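Long-range contacts in 4-oxalmesaconate hydratase (Pseudomonas putida, PDB 5CGZ), which catalyses the zinc-dependent hydration of the enol form of oxalomesaconate (4-carboxy-2-hydroxymuconate) to 4-carboxy-4-hydroxy-2-oxoadipate, the third step of gallate degradation: residues K2-V7 with V105-L111; A62-E66 with C188-Q192; D170-T176 with Y224-S230. One frame throughout, in Å; residues are numbered along the deposited sequence. Where two conformers were deposited one is given.

Contact 1 of 3, residues K2-V7 with V105-L111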
loop_
_atom_site.group_PDB
_atom_site.type_symbol
_atom_site.label_atom_id
_atom_site.label_comp_id
_atom_site.label_asym_id
_atom_site.label_seq_id
_atom_site.Cartn_x
_atom_site.Cartn_y
_atom_site.Cartn_z
ATOM N N LYS A 2 -20.734 13.886 -29.198
ATOM C CA LYS A 2 -19.773 13.406 -28.215
ATOM C C LYS A 2 -19.744 14.394 -27.054
ATOM O O LYS A 2 -19.803 15.611 -27.260
ATOM C CB LYS A 2 -18.385 13.242 -28.841
ATOM C CG LYS A 2 -18.310 12.124 -29.881
ATOM C CD LYS A 2 -17.090 12.275 -30.777
ATOM C CE LYS A 2 -15.811 11.987 -30.025
ATOM N NZ LYS A 2 -15.839 10.598 -29.462
ATOM N N SER A 3 -19.648 13.872 -25.837
ATOM C CA SER A 3 -19.693 14.720 -24.652
ATOM C C SER A 3 -18.801 14.176 -23.537
ATOM O O SER A 3 -18.375 13.022 -23.577
ATOM C CB SER A 3 -21.133 14.840 -24.160
ATOM O OG SER A 3 -21.571 13.591 -23.645
ATOM N N ALA A 4 -18.519 15.015 -22.546
ATOM C CA ALA A 4 -17.769 14.584 -21.365
ATOM C C ALA A 4 -18.057 15.538 -20.216
ATOM O O ALA A 4 -18.576 16.642 -20.422
ATOM C CB ALA A 4 -16.252 14.508 -21.656
ATOM N N LEU A 5 -17.714 15.108 -19.008
ATOM C CA LEU A 5 -18.161 15.770 -17.794
ATOM C C LEU A 5 -17.005 16.052 -16.842
ATOM O O LEU A 5 -16.128 15.203 -16.632
ATOM C CB LEU A 5 -19.215 14.902 -17.090
ATOM C CG LEU A 5 -19.728 15.409 -15.741
ATOM C CD1 LEU A 5 -20.544 16.695 -15.938
ATOM C CD2 LEU A 5 -20.554 14.336 -15.028
ATOM N N VAL A 6 -17.013 17.241 -16.257
ATOM C CA VAL A 6 -16.053 17.582 -15.219
ATOM C C VAL A 6 -16.824 17.928 -13.950
ATOM O O VAL A 6 -17.722 18.769 -13.982
ATOM C CB VAL A 6 -15.148 18.760 -15.645
ATOM C CG1 VAL A 6 -14.182 19.150 -14.519
ATOM C CG2 VAL A 6 -14.396 18.398 -16.910
ATOM N N VAL A 7 -16.511 17.255 -12.846
ATOM C CA VAL A 7 -17.137 17.581 -11.561
ATOM C C VAL A 7 -16.139 18.268 -10.628
ATOM O O VAL A 7 -15.206 17.645 -10.112
ATOM C CB VAL A 7 -17.707 16.342 -10.876
ATOM C CG1 VAL A 7 -18.420 16.738 -9.584
ATOM C CG2 VAL A 7 -18.666 15.630 -11.816
ATOM N N VAL A 105 -26.197 14.415 -20.076
ATOM C CA VAL A 105 -24.962 14.639 -20.812
ATOM C C VAL A 105 -24.443 13.363 -21.489
ATOM O O VAL A 105 -23.842 13.424 -22.564
ATOM C CB VAL A 105 -23.871 15.211 -19.874
ATOM C CG1 VAL A 105 -22.507 15.229 -20.574
ATOM C CG2 VAL A 105 -24.270 16.605 -19.393
ATOM N N GLN A 106 -24.685 12.214 -20.863
ATOM C CA GLN A 106 -24.153 10.938 -21.352
ATOM C C GLN A 106 -22.647 11.023 -21.651
ATOM O O GLN A 106 -22.204 10.721 -22.758
ATOM C CB GLN A 106 -24.919 10.497 -22.605
ATOM C CG GLN A 106 -26.404 10.193 -22.358
ATOM C CD GLN A 106 -26.621 8.824 -21.729
ATOM O OE1 GLN A 106 -25.791 7.927 -21.872
ATOM N NE2 GLN A 106 -27.736 8.663 -21.023
ATOM N N PRO A 107 -21.850 11.437 -20.658
ATOM C CA PRO A 107 -20.430 11.716 -20.929
ATOM C C PRO A 107 -19.620 10.475 -21.320
ATOM O O PRO A 107 -19.916 9.367 -20.858
ATOM C CB PRO A 107 -19.931 12.292 -19.600
ATOM C CG PRO A 107 -20.836 11.663 -18.559
ATOM C CD PRO A 107 -22.192 11.569 -19.227
ATOM N N GLU A 108 -18.608 10.668 -22.166
ATOM C CA GLU A 108 -17.698 9.590 -22.543
ATOM C C GLU A 108 -16.636 9.365 -21.483
ATOM O O GLU A 108 -16.046 8.286 -21.407
ATOM C CB GLU A 108 -17.008 9.887 -23.873
ATOM C CG GLU A 108 -17.895 9.698 -25.094
ATOM C CD GLU A 108 -17.122 9.903 -26.388
ATOM O OE1 GLU A 108 -15.861 9.832 -26.372
ATOM O OE2 GLU A 108 -17.774 10.143 -27.421
ATOM N N PHE A 109 -16.369 10.399 -20.693
ATOM C CA PHE A 109 -15.447 10.270 -19.570
ATOM C C PHE A 109 -15.743 11.357 -18.552
ATOM O O PHE A 109 -16.448 12.329 -18.854
ATOM C CB PHE A 109 -13.977 10.323 -20.039
ATOM C CG PHE A 109 -13.556 11.647 -20.647
ATOM C CD1 PHE A 109 -13.081 12.678 -19.844
ATOM C CD2 PHE A 109 -13.603 11.843 -22.022
ATOM C CE1 PHE A 109 -12.678 13.891 -20.399
ATOM C CE2 PHE A 109 -13.200 13.050 -22.587
ATOM C CZ PHE A 109 -12.741 14.079 -21.775
ATOM N N VAL A 110 -15.227 11.171 -17.340
ATOM C CA VAL A 110 -15.459 12.105 -16.243
ATOM C C VAL A 110 -14.141 12.506 -15.581
ATOM O O VAL A 110 -13.281 11.661 -15.331
ATOM C CB VAL A 110 -16.386 11.493 -15.180
ATOM C CG1 VAL A 110 -16.777 12.547 -14.144
ATOM C CG2 VAL A 110 -17.616 10.895 -15.839
ATOM N N LEU A 111 -13.983 13.796 -15.298
ATOM C CA LEU A 111 -12.823 14.269 -14.543
ATOM C C LEU A 111 -13.282 14.818 -13.196
ATOM O O LEU A 111 -14.252 15.581 -13.132
ATOM C CB LEU A 111 -12.073 15.358 -15.316
ATOM C CG LEU A 111 -11.723 15.089 -16.776
ATOM C CD1 LEU A 111 -10.861 16.215 -17.315
ATOM C CD2 LEU A 111 -11.003 13.757 -16.898
HETATM O O HOH W 1 -21.220 11.193 -25.404
#

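Contact 2 of 3, residues A62-E66 with C188-Q192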
loop_
_atom_site.group_PDB
_atom_site.type_symbol
_atom_site.label_atom_id
_atom_site.label_comp_id
_atom_site.label_asym_id
_atom_site.label_seq_id
_atom_site.Cartn_x
_atom_site.Cartn_y
_atom_site.Cartn_z
ATOM N N ALA A 62 -18.818 36.916 -7.639
ATOM C CA ALA A 62 -17.507 37.085 -8.253
ATOM C C ALA A 62 -16.989 35.743 -8.803
ATOM O O ALA A 62 -16.521 35.663 -9.944
ATOM C CB ALA A 62 -16.526 37.684 -7.249
ATOM N N ARG A 63 -17.096 34.687 -8.002
ATOM C CA ARG A 63 -16.648 33.358 -8.429
ATOM C C ARG A 63 -17.431 32.852 -9.648
ATOM O O ARG A 63 -16.850 32.276 -10.570
ATOM C CB ARG A 63 -16.783 32.356 -7.281
ATOM C CG ARG A 63 -15.879 32.624 -6.088
ATOM C CD ARG A 63 -14.453 32.176 -6.348
ATOM N NE ARG A 63 -13.617 33.224 -6.930
ATOM C CZ ARG A 63 -12.850 34.052 -6.222
ATOM N NH1 ARG A 63 -12.816 33.973 -4.896
ATOM N NH2 ARG A 63 -12.118 34.967 -6.843
ATOM N N ARG A 64 -18.749 33.062 -9.641
ATOM C CA ARG A 64 -19.608 32.634 -10.746
ATOM C C ARG A 64 -19.184 33.298 -12.056
ATOM O O ARG A 64 -19.097 32.646 -13.102
ATOM C CB ARG A 64 -21.084 32.949 -10.446
ATOM C CG ARG A 64 -22.094 32.381 -11.462
ATOM C CD ARG A 64 -23.549 32.865 -11.189
ATOM N NE ARG A 64 -24.099 32.420 -9.902
ATOM C CZ ARG A 64 -24.283 33.203 -8.830
ATOM N NH1 ARG A 64 -23.963 34.491 -8.874
ATOM N NH2 ARG A 64 -24.792 32.702 -7.706
ATOM N N GLU A 65 -18.905 34.595 -12.004
ATOM C CA GLU A 65 -18.556 35.324 -13.216
ATOM C C GLU A 65 -17.209 34.857 -13.761
ATOM O O GLU A 65 -17.030 34.730 -14.971
ATOM C CB GLU A 65 -18.535 36.831 -12.953
ATOM C CG GLU A 65 -18.979 37.669 -14.147
ATOM C CD GLU A 65 -20.432 37.416 -14.539
ATOM O OE1 GLU A 65 -20.773 37.625 -15.723
ATOM O OE2 GLU A 65 -21.231 37.012 -13.667
ATOM N N GLU A 66 -16.263 34.594 -12.862
ATOM C CA GLU A 66 -14.964 34.070 -13.268
ATOM C C GLU A 66 -15.097 32.719 -13.959
ATOM O O GLU A 66 -14.505 32.495 -15.014
ATOM C CB GLU A 66 -14.040 33.945 -12.061
ATOM C CG GLU A 66 -13.593 35.279 -11.500
ATOM C CD GLU A 66 -12.717 35.117 -10.274
ATOM O OE1 GLU A 66 -12.680 33.996 -9.712
ATOM O OE2 GLU A 66 -12.068 36.115 -9.880
ATOM N N CYS A 188 -8.461 34.407 -15.811
ATOM C CA CYS A 188 -9.761 34.818 -15.285
ATOM C C CYS A 188 -9.827 34.680 -13.766
ATOM O O CYS A 188 -10.702 35.254 -13.130
ATOM C CB CYS A 188 -10.893 34.002 -15.909
ATOM S SG CYS A 188 -11.091 34.234 -17.664
ATOM N N MET A 189 -8.913 33.903 -13.189
ATOM C CA MET A 189 -8.876 33.729 -11.738
ATOM C C MET A 189 -8.204 34.953 -11.124
ATOM O O MET A 189 -7.026 34.918 -10.734
ATOM C CB MET A 189 -8.140 32.443 -11.338
ATOM C CG MET A 189 -8.628 31.180 -12.056
ATOM S SD MET A 189 -10.331 30.714 -11.669
ATOM C CE MET A 189 -11.219 31.430 -13.038
ATOM N N ALA A 190 -8.975 36.034 -11.063
ATOM C CA ALA A 190 -8.498 37.343 -10.631
ATOM C C ALA A 190 -7.761 37.326 -9.294
ATOM O O ALA A 190 -8.233 36.743 -8.313
ATOM C CB ALA A 190 -9.671 38.313 -10.558
ATOM N N GLY A 191 -6.605 37.984 -9.274
ATOM C CA GLY A 191 -5.831 38.162 -8.058
ATOM C C GLY A 191 -5.050 36.943 -7.588
ATOM O O GLY A 191 -4.486 36.955 -6.490
ATOM N N GLN A 192 -4.990 35.896 -8.409
ATOM C CA GLN A 192 -4.356 34.654 -7.972
ATOM C C GLN A 192 -3.118 34.305 -8.799
ATOM O O GLN A 192 -2.845 33.135 -9.084
ATOM C CB GLN A 192 -5.389 33.526 -7.994
ATOM C CG GLN A 192 -6.618 33.881 -7.154
ATOM C CD GLN A 192 -7.664 32.778 -7.084
ATOM O OE1 GLN A 192 -7.402 31.680 -6.579
ATOM N NE2 GLN A 192 -8.871 33.076 -7.574
HETATM O O HOH W 2 -9.825 37.085 -5.997
#

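Contact 3 of 3, residues D170-T176 with Y224-S230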
loop_
_atom_site.group_PDB
_atom_site.type_symbol
_atom_site.label_atom_id
_atom_site.label_comp_id
_atom_site.label_asym_id
_atom_site.label_seq_id
_atom_site.Cartn_x
_atom_site.Cartn_y
_atom_site.Cartn_z
ATOM N N ASP A 170 -1.308 8.009 -13.978
ATOM C CA ASP A 170 -1.040 6.855 -14.838
ATOM C C ASP A 170 -1.329 7.237 -16.295
ATOM O O ASP A 170 -1.127 6.445 -17.220
ATOM C CB ASP A 170 -1.872 5.634 -14.415
ATOM C CG ASP A 170 -3.381 5.918 -14.398
ATOM O OD1 ASP A 170 -3.909 6.506 -15.360
ATOM O OD2 ASP A 170 -4.044 5.558 -13.417
ATOM N N THR A 171 -1.791 8.467 -16.488
ATOM C CA THR A 171 -2.154 8.957 -17.820
ATOM C C THR A 171 -1.708 10.407 -17.968
ATOM O O THR A 171 -2.043 11.241 -17.135
ATOM C CB THR A 171 -3.681 8.852 -18.058
ATOM O OG1 THR A 171 -4.095 7.489 -17.922
ATOM C CG2 THR A 171 -4.081 9.357 -19.459
ATOM N N PHE A 172 -0.927 10.706 -19.005
ATOM C CA PHE A 172 -0.602 12.096 -19.330
ATOM C C PHE A 172 -1.331 12.533 -20.586
ATOM O O PHE A 172 -1.237 11.887 -21.639
ATOM C CB PHE A 172 0.908 12.305 -19.529
ATOM C CG PHE A 172 1.700 12.261 -18.257
ATOM C CD1 PHE A 172 1.533 13.243 -17.292
ATOM C CD2 PHE A 172 2.624 11.251 -18.034
ATOM C CE1 PHE A 172 2.265 13.210 -16.107
ATOM C CE2 PHE A 172 3.366 11.212 -16.861
ATOM C CZ PHE A 172 3.181 12.192 -15.892
ATOM N N LEU A 173 -2.051 13.638 -20.465
ATOM C CA LEU A 173 -2.748 14.235 -21.591
ATOM C C LEU A 173 -1.898 15.374 -22.141
ATOM O O LEU A 173 -1.611 16.328 -21.424
ATOM C CB LEU A 173 -4.126 14.750 -21.169
ATOM C CG LEU A 173 -5.033 15.277 -22.281
ATOM C CD1 LEU A 173 -5.507 14.121 -23.178
ATOM C CD2 LEU A 173 -6.221 16.049 -21.692
ATOM N N ASP A 174 -1.489 15.264 -23.400
ATOM C CA ASP A 174 -0.693 16.315 -24.029
ATOM C C ASP A 174 -1.592 17.490 -24.375
ATOM O O ASP A 174 -2.413 17.400 -25.285
ATOM C CB ASP A 174 0.008 15.790 -25.285
ATOM C CG ASP A 174 0.920 16.826 -25.926
ATOM O OD1 ASP A 174 0.992 17.969 -25.421
ATOM O OD2 ASP A 174 1.562 16.496 -26.949
ATOM N N ILE A 175 -1.436 18.591 -23.649
ATOM C CA ILE A 175 -2.281 19.758 -23.869
ATOM C C ILE A 175 -1.500 20.903 -24.511
ATOM O O ILE A 175 -1.930 22.056 -24.477
ATOM C CB ILE A 175 -2.916 20.267 -22.549
ATOM C CG1 ILE A 175 -1.831 20.736 -21.576
ATOM C CG2 ILE A 175 -3.813 19.193 -21.925
ATOM C CD1 ILE A 175 -2.386 21.608 -20.441
ATOM N N THR A 176 -0.350 20.580 -25.088
ATOM C CA THR A 176 0.494 21.585 -25.719
ATOM C C THR A 176 -0.289 22.460 -26.721
ATOM O O THR A 176 -0.118 23.678 -26.760
ATOM C CB THR A 176 1.677 20.927 -26.442
ATOM O OG1 THR A 176 2.491 20.218 -25.488
ATOM C CG2 THR A 176 2.514 21.986 -27.158
ATOM N N TYR A 224 3.486 20.983 -22.652
ATOM C CA TYR A 224 2.525 21.130 -21.565
ATOM C C TYR A 224 1.672 19.872 -21.465
ATOM O O TYR A 224 1.166 19.389 -22.484
ATOM C CB TYR A 224 1.618 22.351 -21.794
ATOM C CG TYR A 224 2.352 23.674 -21.906
ATOM C CD1 TYR A 224 2.670 24.412 -20.769
ATOM C CD2 TYR A 224 2.718 24.183 -23.144
ATOM C CE1 TYR A 224 3.335 25.621 -20.860
ATOM C CE2 TYR A 224 3.389 25.399 -23.252
ATOM C CZ TYR A 224 3.693 26.109 -22.107
ATOM O OH TYR A 224 4.351 27.309 -22.208
ATOM N N ALA A 225 1.501 19.340 -20.256
ATOM C CA ALA A 225 0.662 18.151 -20.083
ATOM C C ALA A 225 -0.146 18.233 -18.795
ATOM O O ALA A 225 0.234 18.947 -17.868
ATOM C CB ALA A 225 1.522 16.874 -20.100
ATOM N N GLU A 226 -1.269 17.518 -18.753
ATOM C CA GLU A 226 -2.008 17.311 -17.511
ATOM C C GLU A 226 -1.912 15.833 -17.119
ATOM O O GLU A 226 -2.015 14.945 -17.975
ATOM C CB GLU A 226 -3.473 17.750 -17.658
ATOM C CG GLU A 226 -3.633 19.268 -17.653
ATOM C CD GLU A 226 -5.058 19.755 -17.951
ATOM O OE1 GLU A 226 -5.940 18.935 -18.301
ATOM O OE2 GLU A 226 -5.282 20.981 -17.840
ATOM N N GLY A 227 -1.669 15.575 -15.840
ATOM C CA GLY A 227 -1.599 14.210 -15.336
ATOM C C GLY A 227 -2.946 13.794 -14.772
ATOM O O GLY A 227 -3.630 14.598 -14.124
ATOM N N LEU A 228 -3.333 12.550 -15.034
ATOM C CA LEU A 228 -4.606 11.996 -14.569
ATOM C C LEU A 228 -4.385 10.640 -13.906
ATOM O O LEU A 228 -3.530 9.863 -14.344
ATOM C CB LEU A 228 -5.595 11.818 -15.728
ATOM C CG LEU A 228 -6.230 12.987 -16.497
ATOM C CD1 LEU A 228 -6.984 13.910 -15.567
ATOM C CD2 LEU A 228 -5.205 13.748 -17.309
ATOM N N GLN A 229 -5.165 10.339 -12.871
ATOM C CA GLN A 229 -5.179 8.984 -12.330
ATOM C C GLN A 229 -6.517 8.317 -12.620
ATOM O O GLN A 229 -7.564 8.785 -12.183
ATOM C CB GLN A 229 -4.902 8.970 -10.821
ATOM C CG GLN A 229 -4.856 7.543 -10.268
ATOM C CD GLN A 229 -4.055 7.399 -8.970
ATOM O OE1 GLN A 229 -3.987 8.316 -8.159
ATOM N NE2 GLN A 229 -3.442 6.228 -8.779
ATOM N N SER A 230 -6.458 7.208 -13.344
ATOM C CA SER A 230 -7.638 6.461 -13.766
ATOM C C SER A 230 -8.269 5.683 -12.642
ATOM O O SER A 230 -7.577 5.044 -11.862
ATOM C CB SER A 230 -7.273 5.474 -14.878
ATOM O OG SER A 230 -6.540 6.132 -15.890
HETATM O O HOH W 3 -3.884 3.940 -11.263
#

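Contact 1 of 3, residues K2-V7 with V105-L111
Leu-5 and Val-6 run parallel to Val-110 and Leu-111, and the chain of 2-7 is stitched to that of 105-111 by a ladder in which Leu-5 N binds Phe-109 O, Leu-5 O receives Leu-111 N at 2.9 Å, and Val-7 N binds Leu-111 O. Ahead of the ladder, Glu-108 N donates to Ser-3 O (2.8 Å). At this end Lys-2, its chain curled by bends at chi3 (70°) and chi4 (59°), brings NZ back to the syn lone pair of Glu-108 OE2 at 2.8 Å; the other carboxylate oxygen, OE1, also takes a bond from Tyr-30 OH. Replacing Glu-108 by an alanine is likely to leave the Lys-2 ammonium without its anionic mate and Tyr-30 without this acceptor. In the modelled conformer Ser-3 OG lies 2.5 Å from Val-105 O, shorter than a normal hydrogen bond and so doubtful in detail. Ala-4 CB sits over the centre of the Phe-109 ring, 3.5 Å from the centroid, a CH-pi contact. On the other face of the sheet Leu-5 CB packs against Pro-107 CB at 3.7 Å, and Tyr-102 of helix 92-105 covers both residues. With helix 92-105 over the Leu-5 side and helix 13-27 over the Val-6 and Leu-111 side, the strands form part of the Rossmann-like alpha/beta/alpha core of this MshB-related family.

Contact 2 of 3, residues A62-E66 with C188-Q192
Extended beyond CG (chi2 178°), Glu-66 sends its carboxylate across to Ala-190, and Arg-63, bent at chi2 and chi3, brings its guanidinium to the same group from one helical turn earlier. This i to i+3 salt bridge on helix 56-74 faces the loop between helices 179-186 and 193-212, where Met-189 to Gln-192 form a type II beta turn; the meeting lies near the zinc site, the side chain of Gln-192 being about 9 Å from the zinc ion. The guanidinium grips side-on: NE and NH2 both point at Glu-66 OE1, lying at 3.0 and 3.1 Å, and both reach it from the same face of the carboxylate. Arg-63 NH1 turns instead to Ser-45 OG, so the group is held from more than one direction. Across the contact the carboxylate is gripped less firmly, since Ala-190 N gives OE2 only a weak, bent bond of 3.3 Å. Glu-66 CG rests against Cys-188 O, and the Met-189 methyl, CE, swings back to Glu-66 CB at 3.9 Å. Gln-192 NE2 stands over one face of the guanidinium, near NH2, with the amide plane turned 61° from it, so the groups do not stack. Water 2 lies at the guanidinium edge, accepting from Arg-63 NH2 and donating to Ala-190 O at 2.8 Å.

Contact 3 of 3, residues D170-T176 with Y224-S230
Asp-170 and Ser-230 face each other at one end of the paired strands, with the serine presenting two donors to one carboxylate. With chi1 of 56°, Asp-170 CG sits between its backbone N and carbonyl carbon, which turns the carboxylate to Ser-230. Ser-230 OG donates to Asp-170 OD1 at 2.7 Å and Ser-230 N to Asp-170 OD2 at 2.9 Å, each on the syn side and somewhat out of the carboxylate plane. Thr-171 OG1 also donates to OD1, nearly in line with the C-O bond, so that two hydroxyls and a backbone N-H hold the carboxylate against turning. Asp-170 and Thr-171 together face Leu-228, a classic beta bulge, and Thr-171 N binds Leu-228 O at 3.1 Å. From there the strands 171-174 and 225-230 run antiparallel, their directions 153° apart, with Leu-173 and Glu-226 a hydrogen-bonded pair. Within the subunit 171-174 is the outermost strand of the mixed sheet, next to 225-230; it also pairs in parallel with a strand of the second subunit, so the sheet continues across the interface. Leu-173 CB packs against Leu-228 CD2 (4.1 Å). On the other face Phe-172 lies beside Gly-227, its CD1 3.8 Å from Gly-227 CA. Past the strand Ile-175 crosses Glu-226 at about a right angle, CD1 touching Glu-226 CG at 3.8 Å; the carboxylate beyond is held by Lys-182 and by backbone nitrogens of helix 13-27. Asp-174 OD1 accepts from Thr-176 N, closing an Asx turn, and also from Thr-176 OG1, and Tyr-224 N points almost straight (177°) at Thr-176 OG1.

Contacts 1 and 3 belong to the same mixed sheet, their centres about 17 Å apart, and meet where Leu-111 CD2 packs on Leu-228 CD1 at 4.2 Å; strand 154-157 lies between 110-112 and 225-230. Helix 13-27 touches all three contacts, and contacts 1 and 3 both touch the second subunit of the hexamer. Contact 2 lies away from the sheet, its centre about 24 Å from that of contact 1 and 25 Å from that of contact 3, with no touch. Along the chain contact 1 closes before contact 3 opens, whereas contact 2 alternates with each and joins helix 56-74 to the loop between helices 179-186 and 193-212.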